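Teichoic acid biosynthesis protein F (Staphylococcus epidermidis, PDB 3L7I) takes part in teichoic acid biosynthesis and has a C-terminal region related to GT-B-fold glycosyltransferases. Local coordinates at residues K539-A544 with Y577-R582; S616-T621 with P636-A641. One frame throughout, in Å; residues are numbered along the deposited sequence.

Overall arrangement
Contacts 1 and 2 are successive parallel strand pairings in one six-stranded sheet, in the second of two Rossmann-like sheets of a GT-B-type architecture. The strand order 3-2-1-4-5-6 puts strand 539-543 beside 618-621, so contact 1 borders contact 2 directly and their centres lie 9 Å apart. The seam between them carries a probable backbone hydrogen bond from Ile620 N to Met542 O at 2.6 Å and a second probable bond from Val540 N to the carboxylate oxygen Asp617 OD2 at 2.7 Å. Contact 1 is complete before contact 2 begins along the chain, and the centres of contacts 1 and 2 lie about 20 and 19 Å from the centre of the chain.

Contact 1: K539-A544 with Y577-R582; sequences KVIMYA and YVILLR
Strands 539-543 and 577-581 pair in parallel as neighbours in a Rossmann-like sheet, joined by the beta-alpha-beta crossover that runs through helix 566-573. Their axes approach to 4.5 Å and diverge by 25°. Five backbone hydrogen bonds hold the register, which sets Lys539 beside Tyr577 and Tyr543 beside Leu581. Ile541 bonds through both its backbone N and its O: the N donates to Val578 O at 2.9 Å, and the O accepts from Leu580 N. The last bond, from Arg582 N to Tyr543 O, carries the bonding one residue past strand 577-581.

On the face of Ile541, Tyr577 and Ile579, the isoleucine tip lies over one face of the tyrosine ring in a CH-pi contact, with CD1 of Ile541 4.0 Å from the ring centroid of Tyr577 and 28° off its normal. Ile541 CG1 stands anti to the carbonyl carbon (chi1 -65°), which puts it beside the ring, 3.6 Å from Tyr577 CD1, and the nearly extended chi2 carries CD1 over the face. The other branch, CG2, meets Ile579 CG1 at 3.9 Å. Farther along, Leu581 CD2 comes to the edge of the Tyr543 ring, 4.1 Å from Tyr543 CD2. On the reverse face Val540, Met542, Val578 and Leu580 meet through aliphatic carbons: Val540 CG2 touches Val578 CG1, Val540 CG1 reaches Leu580 CD1, and Met542 CG rests on Leu580 CB at 3.7 Å.

Strand 618-621 flanks 539-543 on the other edge and strand 600-602 flanks 577-581, so this pair is interior to the sheet. Helix 609-614 covers the face of Met542 and Leu580 through Phe613 and Leu612.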
ATOM      1  N   LYS A 539     -11.667  31.714  63.059  1.00 71.40           N
ATOM      2  CA  LYS A 539     -12.646  30.998  62.263  1.00 70.61           C
ATOM      3  C   LYS A 539     -12.315  31.145  60.776  1.00 68.21           C
ATOM      4  O   LYS A 539     -11.420  31.900  60.394  1.00 67.19           O
ATOM      5  CB  LYS A 539     -14.061  31.488  62.571  1.00 70.86           C
ATOM      6  CG  LYS A 539     -14.633  30.929  63.884  1.00 73.62           C
ATOM      7  CD  LYS A 539     -16.160  31.096  63.988  1.00 74.05           C
ATOM      8  CE  LYS A 539     -16.557  32.555  64.277  1.00 73.71           C
ATOM      9  NZ  LYS A 539     -17.982  32.854  63.907  1.00 73.52           N
ATOM     10  N   VAL A 540     -13.028  30.426  59.926  1.00 67.50           N
ATOM     11  CA  VAL A 540     -12.521  30.219  58.575  1.00 65.86           C
ATOM     12  C   VAL A 540     -13.532  30.455  57.452  1.00 64.38           C
ATOM     13  O   VAL A 540     -14.503  29.704  57.307  1.00 64.75           O
ATOM     14  CB  VAL A 540     -11.949  28.800  58.442  1.00 66.75           C
ATOM     15  CG1 VAL A 540     -11.655  28.469  56.983  1.00 65.27           C
ATOM     16  CG2 VAL A 540     -10.722  28.656  59.301  1.00 68.20           C
ATOM     17  N   ILE A 541     -13.286  31.495  56.655  1.00 62.90           N
ATOM     18  CA  ILE A 541     -14.082  31.748  55.456  1.00 61.70           C
ATOM     19  C   ILE A 541     -13.391  31.118  54.232  1.00 60.94           C
ATOM     20  O   ILE A 541     -12.152  31.175  54.098  1.00 60.83           O
ATOM     21  CB  ILE A 541     -14.279  33.272  55.237  1.00 60.84           C
ATOM     22  CG1 ILE A 541     -15.110  33.876  56.357  1.00 61.74           C
ATOM     23  CG2 ILE A 541     -14.990  33.557  53.952  1.00 59.90           C
ATOM     24  CD1 ILE A 541     -14.929  35.366  56.472  1.00 61.22           C
ATOM     25  N   MET A 542     -14.184  30.491  53.364  1.00 60.66           N
ATOM     26  CA  MET A 542     -13.672  30.016  52.074  1.00 60.03           C
ATOM     27  C   MET A 542     -14.308  30.763  50.924  1.00 59.16           C
ATOM     28  O   MET A 542     -15.515  30.974  50.908  1.00 59.24           O
ATOM     29  CB  MET A 542     -13.911  28.526  51.869  1.00 60.66           C
ATOM     30  CG  MET A 542     -12.748  27.867  51.147  1.00 60.67           C
ATOM     31  SD  MET A 542     -13.196  26.518  50.044  1.00 60.84           S
ATOM     32  CE  MET A 542     -14.835  26.166  50.642  1.00 61.27           C
ATOM     33  N   TYR A 543     -13.501  31.136  49.945  1.00 58.60           N
ATOM     34  CA  TYR A 543     -14.006  31.929  48.833  1.00 58.08           C
ATOM     35  C   TYR A 543     -13.692  31.226  47.533  1.00 58.12           C
ATOM     36  O   TYR A 543     -12.536  31.005  47.215  1.00 58.19           O
ATOM     37  CB  TYR A 543     -13.356  33.304  48.857  1.00 57.65           C
ATOM     38  CG  TYR A 543     -13.793  34.215  47.754  1.00 57.41           C
ATOM     39  CD1 TYR A 543     -15.101  34.222  47.301  1.00 57.63           C
ATOM     40  CD2 TYR A 543     -12.900  35.092  47.174  1.00 57.21           C
ATOM     41  CE1 TYR A 543     -15.500  35.074  46.278  1.00 57.74           C
ATOM     42  CE2 TYR A 543     -13.284  35.939  46.172  1.00 57.29           C
ATOM     43  CZ  TYR A 543     -14.580  35.933  45.722  1.00 57.60           C
ATOM     44  OH  TYR A 543     -14.928  36.807  44.709  1.00 58.00           O
ATOM     45  N   ALA A 544     -14.698  30.866  46.758  1.00 58.27           N
ATOM     46  CA  ALA A 544     -14.411  30.099  45.552  1.00 58.53           C
ATOM     47  C   ALA A 544     -15.282  30.535  44.388  1.00 58.72           C
ATOM     48  O   ALA A 544     -16.331  29.950  44.127  1.00 59.08           O
ATOM     49  CB  ALA A 544     -14.587  28.632  45.829  1.00 58.96           C
ATOM     50  N   TYR A 577     -11.122  36.107  61.727  1.00 65.72           N
ATOM     51  CA  TYR A 577     -11.176  35.174  60.605  1.00 63.75           C
ATOM     52  C   TYR A 577      -9.871  34.977  59.853  1.00 63.29           C
ATOM     53  O   TYR A 577      -8.964  35.813  59.849  1.00 64.26           O
ATOM     54  CB  TYR A 577     -12.209  35.638  59.582  1.00 62.74           C
ATOM     55  CG  TYR A 577     -13.636  35.528  60.032  1.00 62.94           C
ATOM     56  CD1 TYR A 577     -14.359  34.359  59.823  1.00 61.95           C
ATOM     57  CD2 TYR A 577     -14.272  36.601  60.657  1.00 64.42           C
ATOM     58  CE1 TYR A 577     -15.673  34.261  60.235  1.00 62.42           C
ATOM     59  CE2 TYR A 577     -15.580  36.515  61.068  1.00 65.95           C
ATOM     60  CZ  TYR A 577     -16.283  35.342  60.856  1.00 64.45           C
ATOM     61  OH  TYR A 577     -17.599  35.247  61.266  1.00 67.63           O
ATOM     62  N   VAL A 578      -9.811  33.852  59.171  1.00 62.00           N
ATOM     63  CA  VAL A 578      -8.818  33.672  58.150  1.00 61.47           C
ATOM     64  C   VAL A 578      -9.594  33.299  56.877  1.00 59.91           C
ATOM     65  O   VAL A 578     -10.628  32.624  56.954  1.00 59.24           O
ATOM     66  CB  VAL A 578      -7.825  32.622  58.602  1.00 61.99           C
ATOM     67  CG1 VAL A 578      -8.185  31.260  58.033  1.00 60.87           C
ATOM     68  CG2 VAL A 578      -6.452  33.042  58.214  1.00 62.78           C
ATOM     69  N   ILE A 579      -9.161  33.762  55.712  1.00 59.57           N
ATOM     70  CA  ILE A 579      -9.936  33.464  54.498  1.00 58.39           C
ATOM     71  C   ILE A 579      -9.199  32.574  53.476  1.00 57.92           C
ATOM     72  O   ILE A 579      -8.070  32.888  53.066  1.00 58.55           O
ATOM     73  CB  ILE A 579     -10.446  34.759  53.830  1.00 58.58           C
ATOM     74  CG1 ILE A 579     -11.384  34.436  52.685  1.00 57.64           C
ATOM     75  CG2 ILE A 579      -9.292  35.637  53.350  1.00 59.49           C
ATOM     76  CD1 ILE A 579     -11.874  35.717  51.995  1.00 58.16           C
ATOM     77  N   LEU A 580      -9.814  31.456  53.087  1.00 57.11           N
ATOM     78  CA  LEU A 580      -9.182  30.559  52.106  1.00 56.94           C
ATOM     79  C   LEU A 580      -9.599  30.912  50.686  1.00 56.54           C
ATOM     80  O   LEU A 580     -10.795  30.888  50.368  1.00 55.97           O
ATOM     81  CB  LEU A 580      -9.518  29.097  52.393  1.00 56.70           C
ATOM     82  CG  LEU A 580      -9.312  28.633  53.831  1.00 57.31           C
ATOM     83  CD1 LEU A 580      -9.526  27.143  53.997  1.00 57.43           C
ATOM     84  CD2 LEU A 580      -7.921  29.031  54.271  1.00 58.33           C
ATOM     85  N   LEU A 581      -8.629  31.251  49.838  1.00 57.11           N
ATOM     86  CA  LEU A 581      -8.925  31.618  48.457  1.00 57.11           C
ATOM     87  C   LEU A 581      -8.721  30.423  47.517  1.00 57.12           C
ATOM     88  O   LEU A 581      -7.582  29.978  47.288  1.00 57.87           O
ATOM     89  CB  LEU A 581      -8.050  32.789  48.000  1.00 58.12           C
ATOM     90  CG  LEU A 581      -7.985  34.030  48.884  1.00 58.63           C
ATOM     91  CD1 LEU A 581      -7.041  35.067  48.302  1.00 59.97           C
ATOM     92  CD2 LEU A 581      -9.363  34.649  49.112  1.00 58.17           C
ATOM     93  N   ARG A 582      -9.820  29.905  46.975  1.00 56.57           N
ATOM     94  CA  ARG A 582      -9.752  28.820  46.014  1.00 56.84           C
ATOM     95  C   ARG A 582     -10.049  29.328  44.614  1.00 57.31           C
ATOM     96  O   ARG A 582     -11.205  29.407  44.209  1.00 57.02           O
ATOM     97  CB  ARG A 582     -10.732  27.714  46.399  1.00 56.30           C
ATOM     98  CG  ARG A 582     -10.854  26.622  45.340  1.00 56.82           C
ATOM     99  CD  ARG A 582     -10.921  25.226  45.938  1.00 56.96           C
ATOM    100  NE  ARG A 582      -9.598  24.636  45.972  1.00 57.84           N
ATOM    101  CZ  ARG A 582      -9.285  23.470  45.423  1.00 58.82           C
ATOM    102  NH1 ARG A 582     -10.215  22.728  44.826  1.00 59.00           N
ATOM    103  NH2 ARG A 582      -8.037  23.030  45.502  1.00 59.86           N
TER

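Contact 2: S616-T621 with P636-A641; sequences SDCLIT and PQFFFA
Strands 618-621 and 637-640 run parallel, the two strands of a beta-alpha-beta unit whose crossover holds helix 626-630; their axes are 4.7 Å apart at an angle of 17°.

Four backbone hydrogen bonds make the pairing. Leu619 takes part through both polar atoms: its N donates over a long 3.3 Å to Pro636 O, an acceptor supplied by the loop, and its O receives Phe638 N at 2.9 Å. Thr621 does the same, its N reaching Phe638 O with the donor tilted 31° from the carbonyl plane, and its O receiving Phe640 N. Phe640 is the centre of an inverse gamma turn.

Apolar contacts fall on both faces. The chi1 of Thr621 (-170°) turns its methyl CG2 between the backbone N and the carbonyl carbon, where it comes to 3.4 Å from Phe639 CE1. On the other face Ile620 spreads its branches: CG1 meets Phe638 CB at 4.2 Å, and CG2 meets Phe640 CB. Cys618 SG lies at the edge of the Phe638 ring, 4.4 Å from Phe638 CE2, and the ring itself packs against Leu673 and Leu677 of helix 670-677.

The side-chain hydrogen bonds go outside the pair. Asp617 OD2 bonds to Val540 N, Thr621 OG1 to Ala544 O, and Gln637 NE2 to Met627 O in helix 626-630. The other amide atom, Gln637 OE1, lies beside Leu619 CD1 across the contact, at 4.0 Å.

Across the strands, then, cohesion rests on main-chain bonds and buried apolar groups, whereas side-chain hydrogen bonds tie the pair to segment 539-544 and to its own crossover helix.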
ATOM      1  N   SER A 616     -14.463  24.775  56.980  1.00 58.55           N
ATOM      2  CA  SER A 616     -14.948  26.124  56.664  1.00 57.84           C
ATOM      3  C   SER A 616     -16.218  26.499  57.407  1.00 58.40           C
ATOM      4  O   SER A 616     -17.218  25.776  57.329  1.00 58.70           O
ATOM      5  CB  SER A 616     -15.219  26.278  55.173  1.00 56.81           C
ATOM      6  OG  SER A 616     -14.033  26.238  54.411  1.00 56.45           O
ATOM      7  N   ASP A 617     -16.183  27.642  58.094  1.00 58.80           N
ATOM      8  CA  ASP A 617     -17.337  28.149  58.830  1.00 59.66           C
ATOM      9  C   ASP A 617     -18.389  28.758  57.917  1.00 59.12           C
ATOM     10  O   ASP A 617     -19.547  28.866  58.298  1.00 59.93           O
ATOM     11  CB  ASP A 617     -16.899  29.153  59.887  1.00 60.63           C
ATOM     12  CG  ASP A 617     -16.063  28.509  60.981  1.00 61.74           C
ATOM     13  OD1 ASP A 617     -16.634  27.776  61.839  1.00 63.75           O
ATOM     14  OD2 ASP A 617     -14.828  28.727  60.977  1.00 61.60           O
ATOM     15  N   CYS A 618     -17.985  29.163  56.720  1.00 61.14           N
ATOM     16  CA  CYS A 618     -18.934  29.556  55.691  1.00 61.21           C
ATOM     17  C   CYS A 618     -18.265  29.482  54.330  1.00 59.28           C
ATOM     18  O   CYS A 618     -17.043  29.370  54.245  1.00 58.05           O
ATOM     19  CB  CYS A 618     -19.482  30.963  55.930  1.00 63.75           C
ATOM     20  SG  CYS A 618     -18.268  32.312  55.797  1.00 64.00           S
ATOM     21  N   LEU A 619     -19.078  29.541  53.275  1.00 56.45           N
ATOM     22  CA  LEU A 619     -18.620  29.516  51.889  1.00 55.81           C
ATOM     23  C   LEU A 619     -18.981  30.829  51.200  1.00 56.02           C
ATOM     24  O   LEU A 619     -20.109  31.316  51.326  1.00 56.68           O
ATOM     25  CB  LEU A 619     -19.295  28.369  51.141  1.00 55.82           C
ATOM     26  CG  LEU A 619     -18.386  27.698  50.103  1.00 55.38           C
ATOM     27  CD1 LEU A 619     -19.168  26.858  49.111  1.00 55.70           C
ATOM     28  CD2 LEU A 619     -17.541  28.726  49.392  1.00 55.10           C
ATOM     29  N   ILE A 620     -18.051  31.428  50.471  1.00 55.76           N
ATOM     30  CA  ILE A 620     -18.450  32.521  49.594  1.00 56.23           C
ATOM     31  C   ILE A 620     -18.195  32.060  48.182  1.00 56.02           C
ATOM     32  O   ILE A 620     -17.088  31.611  47.849  1.00 55.63           O
ATOM     33  CB  ILE A 620     -17.677  33.819  49.849  1.00 56.66           C
ATOM     34  CG1 ILE A 620     -17.745  34.191  51.323  1.00 57.07           C
ATOM     35  CG2 ILE A 620     -18.231  34.952  48.992  1.00 57.52           C
ATOM     36  CD1 ILE A 620     -17.032  35.477  51.622  1.00 57.81           C
ATOM     37  N   THR A 621     -19.224  32.153  47.351  1.00 56.55           N
ATOM     38  CA  THR A 621     -19.100  31.722  45.976  1.00 56.70           C
ATOM     39  C   THR A 621     -19.995  32.598  45.087  1.00 57.77           C
ATOM     40  O   THR A 621     -20.461  33.650  45.535  1.00 58.36           O
ATOM     41  CB  THR A 621     -19.428  30.242  45.875  1.00 56.44           C
ATOM     42  OG1 THR A 621     -19.080  29.780  44.573  1.00 56.76           O
ATOM     43  CG2 THR A 621     -20.913  29.998  46.142  1.00 57.01           C
ATOM     44  N   PRO A 636     -23.766  28.679  56.649  1.00 61.29           N
ATOM     45  CA  PRO A 636     -24.070  29.881  55.863  1.00 61.11           C
ATOM     46  C   PRO A 636     -23.274  29.948  54.567  1.00 59.64           C
ATOM     47  O   PRO A 636     -22.065  29.744  54.592  1.00 58.72           O
ATOM     48  CB  PRO A 636     -23.614  31.022  56.777  1.00 61.65           C
ATOM     49  CG  PRO A 636     -23.564  30.439  58.128  1.00 62.60           C
ATOM     50  CD  PRO A 636     -23.181  29.016  57.956  1.00 61.92           C
ATOM     51  N   GLN A 637     -23.943  30.231  53.456  1.00 59.70           N
ATOM     52  CA  GLN A 637     -23.242  30.548  52.223  1.00 58.72           C
ATOM     53  C   GLN A 637     -23.595  31.981  51.836  1.00 59.35           C
ATOM     54  O   GLN A 637     -24.639  32.490  52.242  1.00 60.61           O
ATOM     55  CB  GLN A 637     -23.609  29.580  51.099  1.00 58.53           C
ATOM     56  CG  GLN A 637     -23.627  28.120  51.498  1.00 58.53           C
ATOM     57  CD  GLN A 637     -23.573  27.184  50.300  1.00 58.31           C
ATOM     58  OE1 GLN A 637     -23.065  27.549  49.233  1.00 57.80           O
ATOM     59  NE2 GLN A 637     -24.077  25.961  50.474  1.00 58.94           N
ATOM     60  N   PHE A 638     -22.696  32.622  51.089  1.00 58.74           N
ATOM     61  CA  PHE A 638     -22.885  33.961  50.540  1.00 59.51           C
ATOM     62  C   PHE A 638     -22.613  33.903  49.049  1.00 59.17           C
ATOM     63  O   PHE A 638     -21.916  32.997  48.566  1.00 58.20           O
ATOM     64  CB  PHE A 638     -21.913  34.948  51.177  1.00 59.56           C
ATOM     65  CG  PHE A 638     -22.179  35.208  52.627  1.00 60.32           C
ATOM     66  CD1 PHE A 638     -23.041  36.241  53.022  1.00 61.93           C
ATOM     67  CD2 PHE A 638     -21.579  34.429  53.612  1.00 59.77           C
ATOM     68  CE1 PHE A 638     -23.291  36.490  54.367  1.00 62.97           C
ATOM     69  CE2 PHE A 638     -21.833  34.684  54.951  1.00 60.79           C
ATOM     70  CZ  PHE A 638     -22.683  35.711  55.326  1.00 62.38           C
ATOM     71  N   PHE A 639     -23.139  34.878  48.323  1.00 60.24           N
ATOM     72  CA  PHE A 639     -23.087  34.853  46.874  1.00 60.41           C
ATOM     73  C   PHE A 639     -22.756  36.214  46.335  1.00 61.36           C
ATOM     74  O   PHE A 639     -23.617  37.068  46.169  1.00 62.85           O
ATOM     75  CB  PHE A 639     -24.398  34.298  46.320  1.00 61.27           C
ATOM     76  CG  PHE A 639     -24.670  32.919  46.803  1.00 60.59           C
ATOM     77  CD1 PHE A 639     -24.046  31.825  46.195  1.00 59.70           C
ATOM     78  CD2 PHE A 639     -25.447  32.710  47.931  1.00 61.03           C
ATOM     79  CE1 PHE A 639     -24.242  30.535  46.669  1.00 59.32           C
ATOM     80  CE2 PHE A 639     -25.645  31.423  48.414  1.00 60.65           C
ATOM     81  CZ  PHE A 639     -25.048  30.330  47.777  1.00 59.79           C
ATOM     82  N   PHE A 640     -21.476  36.409  46.083  1.00 60.72           N
ATOM     83  CA  PHE A 640     -20.943  37.692  45.679  1.00 61.73           C
ATOM     84  C   PHE A 640     -21.017  37.840  44.147  1.00 62.60           C
ATOM     85  O   PHE A 640     -20.006  37.835  43.447  1.00 62.44           O
ATOM     86  CB  PHE A 640     -19.519  37.758  46.193  1.00 60.88           C
ATOM     87  CG  PHE A 640     -18.803  38.992  45.839  1.00 62.01           C
ATOM     88  CD1 PHE A 640     -17.473  38.938  45.461  1.00 61.66           C
ATOM     89  CD2 PHE A 640     -19.430  40.218  45.902  1.00 63.70           C
ATOM     90  CE1 PHE A 640     -16.772  40.099  45.144  1.00 62.99           C
ATOM     91  CE2 PHE A 640     -18.734  41.388  45.589  1.00 65.05           C
ATOM     92  CZ  PHE A 640     -17.406  41.327  45.204  1.00 64.69           C
ATOM     93  N   ALA A 641     -22.234  37.953  43.636  1.00 63.77           N
ATOM     94  CA  ALA A 641     -22.454  38.139  42.208  1.00 65.03           C
ATOM     95  C   ALA A 641     -22.220  39.591  41.778  1.00 66.82           C
ATOM     96  O   ALA A 641     -23.162  40.339  41.551  1.00 68.63           O
ATOM     97  CB  ALA A 641     -23.862  37.692  41.832  1.00 65.94           C
TER